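Side-chain contacts in ORF10 (Moritella marina, PDB 6RIW), which forms the ketosynthase-chain length factor part of a polyunsaturated fatty acid synthase and probably serves in condensing acyl chains carried on acyl carrier protein: residues E2-V7 with Y209-K214; K204-Y209 with N216-G221; V267-S272 with D277-Y282; I284-A289 with T455-F460. All coordinates share one frame; numbering follows the deposited sequence.

Interaction 1 of 4, residues E2-V7 with Y209-K214; sequences ENIAVV and YLHTGK
His211 reaches the backbone of Glu2 with its ring edge: NE2 donates to the carbonyl O of Glu2 at 2.8 Å, with an N-H...O angle of 162°. The oxygen lies close to the imidazole plane, and the donor lies in the carbonyl plane, on a lone pair of O, at a C=O...N angle of 135°. This nearly straight bond restrains the ring's rotation, and since a carbonyl oxygen can only accept, it implies a hydrogen on NE2. The same ring is approached obliquely by Ile4, whose CD1 lies 3.6 Å from His211 NE2. That methyl also meets Leu210 CD1 at 4.0 Å, so it sits between the imidazole and the leucine branch. Helix 198-211 of the thiolase-like ketosynthase fold is here in its last turn, against the start of strand 4-12; Gly213, with positive phi, closes it in a Schellman motif. Ile4 has CG1 anti to its carbonyl carbon (chi1 -60°), which turns the CG1-CD1 arm to the helix, while CG2 meets Leu210 CD1 as well. Further out, Glu2 OE2 bonds Ser272 OG, Arg270 NH2 takes the carbonyl of Leu210, and Met1, a magnesium ligand, touches His211.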
loop_
_atom_site.group_PDB
_atom_site.type_symbol
_atom_site.label_atom_id
_atom_site.label_comp_id
_atom_site.label_asym_id
_atom_site.label_seq_id
_atom_site.Cartn_x
_atom_site.Cartn_y
_atom_site.Cartn_z
ATOM N N GLU A 2 -26.389 8.360 7.217
ATOM C CA GLU A 2 -26.875 9.397 6.312
ATOM C C GLU A 2 -26.396 9.203 4.872
ATOM O O GLU A 2 -25.254 8.810 4.623
ATOM C CB GLU A 2 -26.423 10.769 6.818
ATOM C CG GLU A 2 -26.953 11.908 5.997
ATOM C CD GLU A 2 -26.463 13.243 6.476
ATOM O OE1 GLU A 2 -25.696 13.271 7.463
ATOM O OE2 GLU A 2 -26.848 14.265 5.861
ATOM N N ASN A 3 -27.290 9.487 3.919
ATOM C CA ASN A 3 -26.927 9.620 2.511
ATOM C C ASN A 3 -25.652 10.437 2.325
ATOM O O ASN A 3 -25.519 11.534 2.877
ATOM C CB ASN A 3 -28.054 10.317 1.745
ATOM C CG ASN A 3 -29.235 9.404 1.477
ATOM O OD1 ASN A 3 -29.146 8.176 1.616
ATOM N ND2 ASN A 3 -30.347 10.002 1.063
ATOM N N ILE A 4 -24.735 9.914 1.512
ATOM C CA ILE A 4 -23.539 10.639 1.092
ATOM C C ILE A 4 -23.726 11.063 -0.358
ATOM O O ILE A 4 -24.107 10.245 -1.204
ATOM C CB ILE A 4 -22.270 9.777 1.257
ATOM C CG1 ILE A 4 -22.103 9.371 2.731
ATOM C CG2 ILE A 4 -21.050 10.541 0.736
ATOM C CD1 ILE A 4 -21.950 10.571 3.689
ATOM N N ALA A 5 -23.474 12.336 -0.641
ATOM C CA ALA A 5 -23.562 12.876 -1.993
ATOM C C ALA A 5 -22.178 12.891 -2.624
ATOM O O ALA A 5 -21.210 13.320 -1.987
ATOM C CB ALA A 5 -24.135 14.290 -1.984
ATOM N N VAL A 6 -22.091 12.404 -3.863
ATOM C CA VAL A 6 -20.922 12.603 -4.710
ATOM C C VAL A 6 -21.070 13.942 -5.420
ATOM O O VAL A 6 -21.988 14.124 -6.233
ATOM C CB VAL A 6 -20.775 11.460 -5.725
ATOM C CG1 VAL A 6 -19.457 11.626 -6.520
ATOM C CG2 VAL A 6 -20.861 10.117 -5.021
ATOM N N VAL A 7 -20.173 14.882 -5.127
ATOM C CA VAL A 7 -20.311 16.243 -5.642
ATOM C C VAL A 7 -19.204 16.627 -6.605
ATOM O O VAL A 7 -19.212 17.756 -7.123
ATOM C CB VAL A 7 -20.417 17.266 -4.498
ATOM C CG1 VAL A 7 -21.590 16.902 -3.586
ATOM C CG2 VAL A 7 -19.101 17.332 -3.677
ATOM N N TYR A 209 -15.738 8.311 7.558
ATOM C CA TYR A 209 -15.172 9.482 8.212
ATOM C C TYR A 209 -16.160 10.647 8.187
ATOM O O TYR A 209 -16.182 11.459 9.125
ATOM C CB TYR A 209 -13.835 9.878 7.568
ATOM C CG TYR A 209 -12.652 9.053 8.108
ATOM C CD1 TYR A 209 -12.776 7.684 8.277
ATOM C CD2 TYR A 209 -11.432 9.659 8.478
ATOM C CE1 TYR A 209 -11.722 6.899 8.786
ATOM C CE2 TYR A 209 -10.364 8.883 8.990
ATOM C CZ TYR A 209 -10.526 7.497 9.124
ATOM O OH TYR A 209 -9.516 6.682 9.620
ATOM N N LEU A 210 -16.979 10.742 7.131
ATOM C CA LEU A 210 -18.056 11.728 7.122
ATOM C C LEU A 210 -19.104 11.408 8.185
ATOM O O LEU A 210 -19.616 12.318 8.840
ATOM C CB LEU A 210 -18.698 11.827 5.722
ATOM C CG LEU A 210 -17.818 12.433 4.616
ATOM C CD1 LEU A 210 -18.421 12.309 3.220
ATOM C CD2 LEU A 210 -17.429 13.920 4.889
ATOM N N HIS A 211 -19.422 10.129 8.390
ATOM C CA HIS A 211 -20.474 9.773 9.342
ATOM C C HIS A 211 -20.063 10.018 10.785
ATOM O O HIS A 211 -20.923 10.299 11.629
ATOM C CB HIS A 211 -20.880 8.318 9.157
ATOM C CG HIS A 211 -21.664 8.083 7.907
ATOM N ND1 HIS A 211 -21.546 6.936 7.154
ATOM C CD2 HIS A 211 -22.581 8.857 7.276
ATOM C CE1 HIS A 211 -22.365 7.008 6.118
ATOM N NE2 HIS A 211 -22.996 8.166 6.162
ATOM N N THR A 212 -18.772 9.914 11.106
ATOM C CA THR A 212 -18.354 10.196 12.473
ATOM C C THR A 212 -18.001 11.656 12.675
ATOM O O THR A 212 -17.627 12.041 13.786
ATOM C CB THR A 212 -17.162 9.313 12.872
ATOM O OG1 THR A 212 -16.046 9.575 12.009
ATOM C CG2 THR A 212 -17.525 7.812 12.776
ATOM N N GLY A 213 -18.094 12.474 11.633
ATOM C CA GLY A 213 -17.708 13.860 11.785
ATOM C C GLY A 213 -16.216 14.103 11.873
ATOM O O GLY A 213 -15.801 15.202 12.259
ATOM N N LYS A 214 -15.389 13.113 11.532
ATOM C CA LYS A 214 -13.952 13.352 11.446
ATOM C C LYS A 214 -13.610 14.330 10.333
ATOM O O LYS A 214 -12.529 14.932 10.363
ATOM C CB LYS A 214 -13.211 12.023 11.259
ATOM C CG LYS A 214 -13.146 11.192 12.557
ATOM C CD LYS A 214 -11.995 10.159 12.572
ATOM C CE LYS A 214 -11.893 9.443 13.939
ATOM N NZ LYS A 214 -13.170 8.734 14.421
#

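Interaction 2 of 4, residues K204-Y209 with N216-G221; sequences KLACDY and NMMLAG
Ala206 CB packs against two strand residues at once, 3.8 Å from Met218 CB and 3.8 Å from Ala220 CB. Met218 and Ala220 are alternate residues of the strand and present their CB atoms to the same helix face, so the small methyl of Ala206 sits over the gap between them. This is the tight part of the contact: the CA atoms of Ala206 and Met218 are 6.0 Å apart, and the axes of helix 204-209 and strand 217-221 approach to 8.2 Å. Met218 supplies most of the strand's side of it. Its chain folds at chi2 (-64°) and again at chi3 (-67°), which brings CE back to 4.0 Å from Ala206 CB, while CG lies 3.5 Å from Ala206 O. Packing is looser at Tyr209, where CB stands 4.3 Å from Met218 SD and the ring leads away from the strand to helix 668-682. On the helix side turned away from the strand, partly exposed Lys204 pairs with Asp208 one turn on, NZ to OD1 at 2.9 Å, using the syn lone pair of that oxygen. Helix and strand run nearly antiparallel, at 171°, as successive elements of the ketosynthase core. The strand is flanked by strands 115-120 and 259-270; Met218 also touches Ile118 of the former, and Leu268 of the latter packs on Ala206.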
loop_
_atom_site.group_PDB
_atom_site.type_symbol
_atom_site.label_atom_id
_atom_site.label_comp_id
_atom_site.label_asym_id
_atom_site.label_seq_id
_atom_site.Cartn_x
_atom_site.Cartn_y
_atom_site.Cartn_z
ATOM N N LYS A 204 -15.820 3.797 0.706
ATOM C CA LYS A 204 -16.577 3.385 1.880
ATOM C C LYS A 204 -15.969 3.959 3.161
ATOM O O LYS A 204 -16.683 4.494 4.011
ATOM C CB LYS A 204 -16.656 1.859 1.939
ATOM C CG LYS A 204 -17.371 1.307 3.173
ATOM C CD LYS A 204 -18.804 1.828 3.247
ATOM C CE LYS A 204 -19.521 1.384 4.542
ATOM N NZ LYS A 204 -18.605 1.233 5.711
ATOM N N LEU A 205 -14.643 3.874 3.318
ATOM C CA LEU A 205 -14.046 4.426 4.533
ATOM C C LEU A 205 -14.137 5.944 4.564
ATOM O O LEU A 205 -14.220 6.539 5.648
ATOM C CB LEU A 205 -12.580 3.972 4.650
ATOM C CG LEU A 205 -12.396 2.474 4.850
ATOM C CD1 LEU A 205 -10.900 2.175 4.970
ATOM C CD2 LEU A 205 -13.131 1.964 6.086
ATOM N N ALA A 206 -14.124 6.598 3.404
ATOM C CA ALA A 206 -14.282 8.049 3.409
ATOM C C ALA A 206 -15.695 8.437 3.835
ATOM O O ALA A 206 -15.877 9.410 4.584
ATOM C CB ALA A 206 -13.947 8.636 2.031
ATOM N N CYS A 207 -16.706 7.673 3.391
ATOM C CA CYS A 207 -18.061 7.851 3.916
ATOM C C CYS A 207 -18.098 7.679 5.431
ATOM O O CYS A 207 -18.759 8.463 6.131
ATOM C CB CYS A 207 -19.044 6.865 3.270
ATOM S SG CYS A 207 -19.280 7.067 1.496
ATOM N N ASP A 208 -17.403 6.659 5.956
ATOM C CA ASP A 208 -17.329 6.458 7.410
ATOM C C ASP A 208 -16.782 7.687 8.119
ATOM O O ASP A 208 -17.253 8.047 9.204
ATOM C CB ASP A 208 -16.429 5.268 7.760
ATOM C CG ASP A 208 -17.010 3.928 7.355
ATOM O OD1 ASP A 208 -18.213 3.840 7.018
ATOM O OD2 ASP A 208 -16.234 2.939 7.388
ATOM N N TYR A 209 -15.738 8.311 7.558
ATOM C CA TYR A 209 -15.172 9.482 8.212
ATOM C C TYR A 209 -16.160 10.647 8.187
ATOM O O TYR A 209 -16.182 11.459 9.125
ATOM C CB TYR A 209 -13.835 9.878 7.568
ATOM C CG TYR A 209 -12.652 9.053 8.108
ATOM C CD1 TYR A 209 -12.776 7.684 8.277
ATOM C CD2 TYR A 209 -11.432 9.659 8.478
ATOM C CE1 TYR A 209 -11.722 6.899 8.786
ATOM C CE2 TYR A 209 -10.364 8.883 8.990
ATOM C CZ TYR A 209 -10.526 7.497 9.124
ATOM O OH TYR A 209 -9.516 6.682 9.620
ATOM N N ASN A 216 -15.744 17.094 7.153
ATOM C CA ASN A 216 -16.955 17.626 6.530
ATOM C C ASN A 216 -16.947 17.479 5.018
ATOM O O ASN A 216 -17.981 17.696 4.380
ATOM C CB ASN A 216 -17.148 19.101 6.907
ATOM C CG ASN A 216 -17.348 19.288 8.400
ATOM O OD1 ASN A 216 -17.900 18.417 9.082
ATOM N ND2 ASN A 216 -16.873 20.412 8.920
ATOM N N MET A 217 -15.813 17.092 4.442
ATOM C CA MET A 217 -15.687 16.742 3.042
ATOM C C MET A 217 -14.593 15.689 2.970
ATOM O O MET A 217 -13.672 15.688 3.798
ATOM C CB MET A 217 -15.337 17.978 2.192
ATOM C CG MET A 217 -15.359 17.772 0.682
ATOM S SD MET A 217 -15.041 19.327 -0.215
ATOM C CE MET A 217 -14.841 20.496 1.138
ATOM N N MET A 218 -14.714 14.769 2.013
ATOM C CA MET A 218 -13.657 13.785 1.801
ATOM C C MET A 218 -13.368 13.619 0.315
ATOM O O MET A 218 -14.291 13.555 -0.505
ATOM C CB MET A 218 -14.020 12.405 2.390
ATOM C CG MET A 218 -13.979 12.320 3.912
ATOM S SD MET A 218 -12.342 12.574 4.622
ATOM C CE MET A 218 -11.465 11.100 4.018
ATOM N N LEU A 219 -12.081 13.520 -0.022
ATOM C CA LEU A 219 -11.643 12.985 -1.309
ATOM C C LEU A 219 -11.436 11.481 -1.168
ATOM O O LEU A 219 -10.840 11.013 -0.188
ATOM C CB LEU A 219 -10.338 13.645 -1.759
ATOM C CG LEU A 219 -10.371 15.085 -2.271
ATOM C CD1 LEU A 219 -8.958 15.561 -2.535
ATOM C CD2 LEU A 219 -11.177 15.177 -3.536
ATOM N N ALA A 220 -11.956 10.721 -2.118
ATOM C CA ALA A 220 -11.728 9.286 -2.122
ATOM C C ALA A 220 -11.413 8.854 -3.545
ATOM O O ALA A 220 -12.126 9.206 -4.488
ATOM C CB ALA A 220 -12.934 8.501 -1.582
ATOM N N GLY A 221 -10.368 8.068 -3.696
ATOM C CA GLY A 221 -9.943 7.707 -5.025
ATOM C C GLY A 221 -8.854 6.668 -4.955
ATOM O O GLY A 221 -8.635 6.057 -3.907
#

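Interaction 3 of 4, residues V267-S272 with D277-Y282; sequences VLKRQS and DGDHIY
Lys269 NZ is held by two carboxylates, donating to Asp277 OD2 and to Asp279 OD2, each at 2.8 Å. Both pairs are salt bridges, but the oxygens are used differently: Asp279 OD2 offers its syn lone pair, on the side of its other oxygen, whereas Asp277 OD2 offers its anti lone pair. The lysine chain crosses each aspartate at about a right angle, and the contact is carried by NZ, with CE also 3.3 Å from Asp279 OD2. A bend at chi3 (68°) in an otherwise extended chain brings the ammonium group between the two acids. With opposite charges this close, the charged form of the lysine is probably stabilised in its largely buried setting. Tyr106 belongs to the same polar cluster: its OH is hydrogen-bonded to Asp279 OD1 and only weakly to Lys269 NZ. Gly278, with positive phi, ends the short helix after strand 259-270 in a Schellman motif. Lys269, near the end of that strand, thus bridges to the residues either side of Gly278. The three charged residues form a salt-bridge network tying this strand-helix-loop connection of the ketosynthase fold together.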
loop_
_atom_site.group_PDB
_atom_site.type_symbol
_atom_site.label_atom_id
_atom_site.label_comp_id
_atom_site.label_asym_id
_atom_site.label_seq_id
_atom_site.Cartn_x
_atom_site.Cartn_y
_atom_site.Cartn_z
ATOM N N VAL A 267 -15.300 13.517 -4.861
ATOM C CA VAL A 267 -15.488 14.420 -3.724
ATOM C C VAL A 267 -16.816 14.076 -3.064
ATOM O O VAL A 267 -17.854 14.047 -3.742
ATOM C CB VAL A 267 -15.477 15.903 -4.153
ATOM C CG1 VAL A 267 -15.555 16.791 -2.916
ATOM C CG2 VAL A 267 -14.266 16.227 -4.991
ATOM N N LEU A 268 -16.787 13.805 -1.752
ATOM C CA LEU A 268 -17.941 13.330 -0.996
ATOM C C LEU A 268 -18.332 14.299 0.113
ATOM O O LEU A 268 -17.473 14.823 0.828
ATOM C CB LEU A 268 -17.663 11.964 -0.355
ATOM C CG LEU A 268 -17.124 10.861 -1.259
ATOM C CD1 LEU A 268 -16.913 9.577 -0.470
ATOM C CD2 LEU A 268 -18.084 10.623 -2.419
ATOM N N LYS A 269 -19.642 14.489 0.296
ATOM C CA LYS A 269 -20.164 15.249 1.427
ATOM C C LYS A 269 -21.425 14.566 1.937
ATOM O O LYS A 269 -22.086 13.832 1.199
ATOM C CB LYS A 269 -20.489 16.714 1.043
ATOM C CG LYS A 269 -19.250 17.596 0.801
ATOM C CD LYS A 269 -19.636 18.932 0.139
ATOM C CE LYS A 269 -20.440 19.829 1.083
ATOM N NZ LYS A 269 -20.431 21.266 0.630
ATOM N N ARG A 270 -21.739 14.779 3.215
ATOM C CA ARG A 270 -23.046 14.368 3.712
ATOM C C ARG A 270 -24.122 15.089 2.897
ATOM O O ARG A 270 -23.968 16.261 2.548
ATOM C CB ARG A 270 -23.174 14.684 5.218
ATOM C CG ARG A 270 -22.212 13.865 6.103
ATOM C CD ARG A 270 -22.264 14.252 7.588
ATOM N NE ARG A 270 -21.862 15.639 7.777
ATOM C CZ ARG A 270 -20.633 16.032 8.095
ATOM N NH1 ARG A 270 -20.355 17.324 8.207
ATOM N NH2 ARG A 270 -19.670 15.142 8.292
ATOM N N GLN A 271 -25.189 14.369 2.549
ATOM C CA GLN A 271 -26.197 14.948 1.656
ATOM C C GLN A 271 -26.791 16.231 2.229
ATOM O O GLN A 271 -27.038 17.187 1.486
ATOM C CB GLN A 271 -27.311 13.942 1.372
ATOM C CG GLN A 271 -28.251 14.400 0.238
ATOM C CD GLN A 271 -29.585 13.695 0.296
ATOM O OE1 GLN A 271 -29.886 13.010 1.271
ATOM N NE2 GLN A 271 -30.387 13.847 -0.753
ATOM N N SER A 272 -27.005 16.277 3.548
ATOM C CA SER A 272 -27.512 17.496 4.185
ATOM C C SER A 272 -26.642 18.705 3.855
ATOM O O SER A 272 -27.158 19.785 3.538
ATOM C CB SER A 272 -27.593 17.306 5.700
ATOM O OG SER A 272 -26.332 16.932 6.222
ATOM N N ASP A 277 -25.433 23.618 0.666
ATOM C CA ASP A 277 -24.424 24.439 0.008
ATOM C C ASP A 277 -24.643 24.574 -1.493
ATOM O O ASP A 277 -23.868 25.275 -2.150
ATOM C CB ASP A 277 -23.016 23.879 0.280
ATOM C CG ASP A 277 -22.653 23.887 1.769
ATOM O OD1 ASP A 277 -23.203 24.714 2.519
ATOM O OD2 ASP A 277 -21.819 23.060 2.201
ATOM N N GLY A 278 -25.668 23.933 -2.053
ATOM C CA GLY A 278 -25.960 24.089 -3.468
ATOM C C GLY A 278 -25.021 23.359 -4.405
ATOM O O GLY A 278 -24.810 23.805 -5.539
ATOM N N ASP A 279 -24.440 22.250 -3.959
ATOM C CA ASP A 279 -23.520 21.494 -4.795
ATOM C C ASP A 279 -24.272 20.726 -5.878
ATOM O O ASP A 279 -25.442 20.376 -5.730
ATOM C CB ASP A 279 -22.704 20.519 -3.940
ATOM C CG ASP A 279 -21.939 21.218 -2.833
ATOM O OD1 ASP A 279 -21.366 22.297 -3.098
ATOM O OD2 ASP A 279 -21.904 20.698 -1.697
ATOM N N HIS A 280 -23.571 20.444 -6.972
ATOM C CA HIS A 280 -24.079 19.511 -7.963
ATOM C C HIS A 280 -23.905 18.094 -7.434
ATOM O O HIS A 280 -22.788 17.698 -7.078
ATOM C CB HIS A 280 -23.342 19.682 -9.289
ATOM C CG HIS A 280 -23.767 18.697 -10.330
ATOM N ND1 HIS A 280 -23.063 17.544 -10.595
ATOM C CD2 HIS A 280 -24.847 18.675 -11.146
ATOM C CE1 HIS A 280 -23.685 16.856 -11.536
ATOM N NE2 HIS A 280 -24.769 17.523 -11.889
ATOM N N ILE A 281 -24.993 17.333 -7.365
ATOM C CA ILE A 281 -24.954 15.957 -6.874
ATOM C C ILE A 281 -24.988 15.010 -8.067
ATOM O O ILE A 281 -25.954 15.010 -8.841
ATOM C CB ILE A 281 -26.113 15.686 -5.900
ATOM C CG1 ILE A 281 -25.994 16.610 -4.682
ATOM C CG2 ILE A 281 -26.138 14.244 -5.476
ATOM C CD1 ILE A 281 -27.167 16.512 -3.709
ATOM N N TYR A 282 -23.941 14.189 -8.216
ATOM C CA TYR A 282 -23.908 13.196 -9.286
ATOM C C TYR A 282 -24.725 11.966 -8.931
ATOM O O TYR A 282 -25.331 11.334 -9.810
ATOM C CB TYR A 282 -22.475 12.753 -9.566
ATOM C CG TYR A 282 -21.638 13.725 -10.353
ATOM C CD1 TYR A 282 -20.910 14.709 -9.712
ATOM C CD2 TYR A 282 -21.562 13.640 -11.730
ATOM C CE1 TYR A 282 -20.126 15.585 -10.410
ATOM C CE2 TYR A 282 -20.778 14.521 -12.453
ATOM C CZ TYR A 282 -20.061 15.491 -11.785
ATOM O OH TYR A 282 -19.274 16.373 -12.483
#

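Interaction 4 of 4, residues I284-A289 with T455-F460; sequences IIKGGA and TLETNF. With MG (magnesium ion), chain B.
A long, solvent-side salt bridge joins strand 283-292 to the loop that follows strand 443-450, beside a magnesium site on the ketosynthase fold. The strand carries a classic beta bulge here, with Lys286 and Gly287 both facing Val448 of strand 443-450. The two segments stand well apart, as the nearest CA pair, Lys286 and Phe460, is 10.8 Å apart and the summed buried surface is just 46 Å². Across this gap the charged ends alone meet: Lys286 NZ lies 3.9 Å from Glu457 OE2, beyond hydrogen-bonding distance, so the attraction is mainly electrostatic. With CG anti to the backbone N (chi1 -163°) and bends at chi2 and chi4, the lysine chain carries its ammonium group across to Glu457, although its CA-CB bond does not point there; the glutamate meets it obliquely. Each partner has a firmer polar tie elsewhere. Lys286 NZ is hydrogen-bonded to Ala318 O, and Glu457 OE1 accepts from the backbone N of Asn3, so the loop is also anchored to the N-terminal residues. Lys286 also binds magnesium, through its backbone O; Met1 O is the other protein ligand, which places the N terminus at this site. Both protein ligands are backbone carbonyl oxygens, and a water completes the set of modelled ligands. The magnesium ion lies 2.2 Å from Lys286 O and 2.4 Å from the water, which in turn stands 2.9 Å from Ile285 O.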
loop_
_atom_site.group_PDB
_atom_site.type_symbol
_atom_site.label_atom_id
_atom_site.label_comp_id
_atom_site.label_asym_id
_atom_site.label_seq_id
_atom_site.Cartn_x
_atom_site.Cartn_y
_atom_site.Cartn_z
ATOM N N ILE A 284 -26.127 9.452 -5.151
ATOM C CA ILE A 284 -26.192 9.238 -3.713
ATOM C C ILE A 284 -25.575 7.878 -3.416
ATOM O O ILE A 284 -25.924 6.872 -4.058
ATOM C CB ILE A 284 -27.644 9.302 -3.197
ATOM C CG1 ILE A 284 -28.273 10.694 -3.455
ATOM C CG2 ILE A 284 -27.709 8.862 -1.726
ATOM C CD1 ILE A 284 -27.868 11.794 -2.489
ATOM N N ILE A 285 -24.642 7.843 -2.467
ATOM C CA ILE A 285 -24.166 6.580 -1.923
ATOM C C ILE A 285 -25.106 6.233 -0.775
ATOM O O ILE A 285 -25.122 6.908 0.259
ATOM C CB ILE A 285 -22.702 6.658 -1.462
ATOM C CG1 ILE A 285 -21.797 7.034 -2.651
ATOM C CG2 ILE A 285 -22.271 5.318 -0.880
ATOM C CD1 ILE A 285 -20.370 7.379 -2.257
ATOM N N LYS A 286 -25.931 5.205 -0.986
ATOM C CA LYS A 286 -26.968 4.848 -0.031
ATOM C C LYS A 286 -26.413 3.992 1.089
ATOM O O LYS A 286 -26.911 4.050 2.224
ATOM C CB LYS A 286 -28.101 4.106 -0.749
ATOM C CG LYS A 286 -29.418 4.029 0.030
ATOM C CD LYS A 286 -30.116 5.397 0.132
ATOM C CE LYS A 286 -31.312 5.333 1.079
ATOM N NZ LYS A 286 -30.956 4.641 2.377
ATOM N N GLY A 287 -25.387 3.208 0.788
ATOM C CA GLY A 287 -24.769 2.369 1.789
ATOM C C GLY A 287 -23.750 1.466 1.129
ATOM O O GLY A 287 -23.478 1.575 -0.068
ATOM N N GLY A 288 -23.193 0.575 1.933
ATOM C CA GLY A 288 -22.270 -0.401 1.392
ATOM C C GLY A 288 -21.567 -1.107 2.526
ATOM O O GLY A 288 -21.817 -0.839 3.703
ATOM N N ALA A 289 -20.669 -2.010 2.145
ATOM C CA ALA A 289 -20.029 -2.848 3.141
ATOM C C ALA A 289 -18.726 -3.405 2.608
ATOM O O ALA A 289 -18.491 -3.487 1.397
ATOM C CB ALA A 289 -20.924 -4.010 3.575
ATOM N N THR A 455 -33.843 15.614 -2.024
ATOM C CA THR A 455 -34.709 15.250 -0.908
ATOM C C THR A 455 -33.900 14.590 0.207
ATOM O O THR A 455 -33.245 13.567 -0.016
ATOM C CB THR A 455 -35.815 14.306 -1.381
ATOM O OG1 THR A 455 -36.553 14.932 -2.439
ATOM C CG2 THR A 455 -36.756 13.971 -0.230
ATOM N N LEU A 456 -33.972 15.157 1.409
ATOM C CA LEU A 456 -33.259 14.618 2.560
ATOM C C LEU A 456 -34.075 13.534 3.247
ATOM O O LEU A 456 -35.309 13.557 3.230
ATOM C CB LEU A 456 -32.936 15.723 3.567
ATOM C CG LEU A 456 -32.086 16.872 3.027
ATOM C CD1 LEU A 456 -31.684 17.811 4.147
ATOM C CD2 LEU A 456 -30.856 16.336 2.314
ATOM N N GLU A 457 -33.371 12.582 3.856
ATOM C CA GLU A 457 -34.029 11.569 4.666
ATOM C C GLU A 457 -34.537 12.191 5.955
ATOM O O GLU A 457 -33.878 13.048 6.556
ATOM C CB GLU A 457 -33.079 10.422 5.022
ATOM C CG GLU A 457 -32.333 9.784 3.868
ATOM C CD GLU A 457 -30.992 9.197 4.323
ATOM O OE1 GLU A 457 -30.024 9.980 4.562
ATOM O OE2 GLU A 457 -30.937 7.949 4.464
ATOM N N THR A 458 -35.706 11.738 6.396
ATOM C CA THR A 458 -36.218 12.240 7.661
ATOM C C THR A 458 -35.586 11.504 8.833
ATOM O O THR A 458 -35.364 12.100 9.893
ATOM C CB THR A 458 -37.747 12.128 7.689
ATOM O OG1 THR A 458 -38.237 12.643 8.929
ATOM C CG2 THR A 458 -38.189 10.677 7.519
ATOM N N ASN A 459 -35.250 10.231 8.646
ATOM C CA ASN A 459 -34.642 9.432 9.697
ATOM C C ASN A 459 -33.491 8.633 9.105
ATOM O O ASN A 459 -33.652 7.978 8.070
ATOM C CB ASN A 459 -35.666 8.495 10.338
ATOM C CG ASN A 459 -35.287 8.104 11.752
ATOM O OD1 ASN A 459 -36.132 7.652 12.526
ATOM N ND2 ASN A 459 -34.012 8.281 12.104
ATOM N N PHE A 460 -32.330 8.710 9.745
ATOM C CA PHE A 460 -31.213 7.842 9.403
ATOM C C PHE A 460 -30.476 7.495 10.683
ATOM O O PHE A 460 -30.568 8.207 11.685
ATOM C CB PHE A 460 -30.269 8.492 8.383
ATOM C CG PHE A 460 -29.921 9.923 8.687
ATOM C CD1 PHE A 460 -28.948 10.233 9.625
ATOM C CD2 PHE A 460 -30.554 10.965 8.017
ATOM C CE1 PHE A 460 -28.606 11.545 9.891
ATOM C CE2 PHE A 460 -30.217 12.290 8.280
ATOM C CZ PHE A 460 -29.240 12.578 9.225
HETATM MG MG MG B . -27.055 5.295 4.053
HETATM O O HOH W 1 -25.156 6.463 3.155
#

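In the fold
From the N terminus, strand 4-12 enters interaction 1, which spans some 200 residues to close on the end of helix 198-211. Interaction 2 closes the short turn from that helix into strand 217-224; the two cross along the chain and share Tyr209, while Leu210 packs on Met217 and Met218. Interactions 3 and 4 follow in series. Interaction 3 closes the turn around helix 271-277, and interaction 4 brings the loop at 455-460 back over 165 residues to strand 283-292. Strand 259-270 lies between strands 4-12 and 217-224, and strand 4-12 also pairs with 283-292. There the backbone bond of Ile4 O with Ile285 N ties interaction 1 to interaction 4.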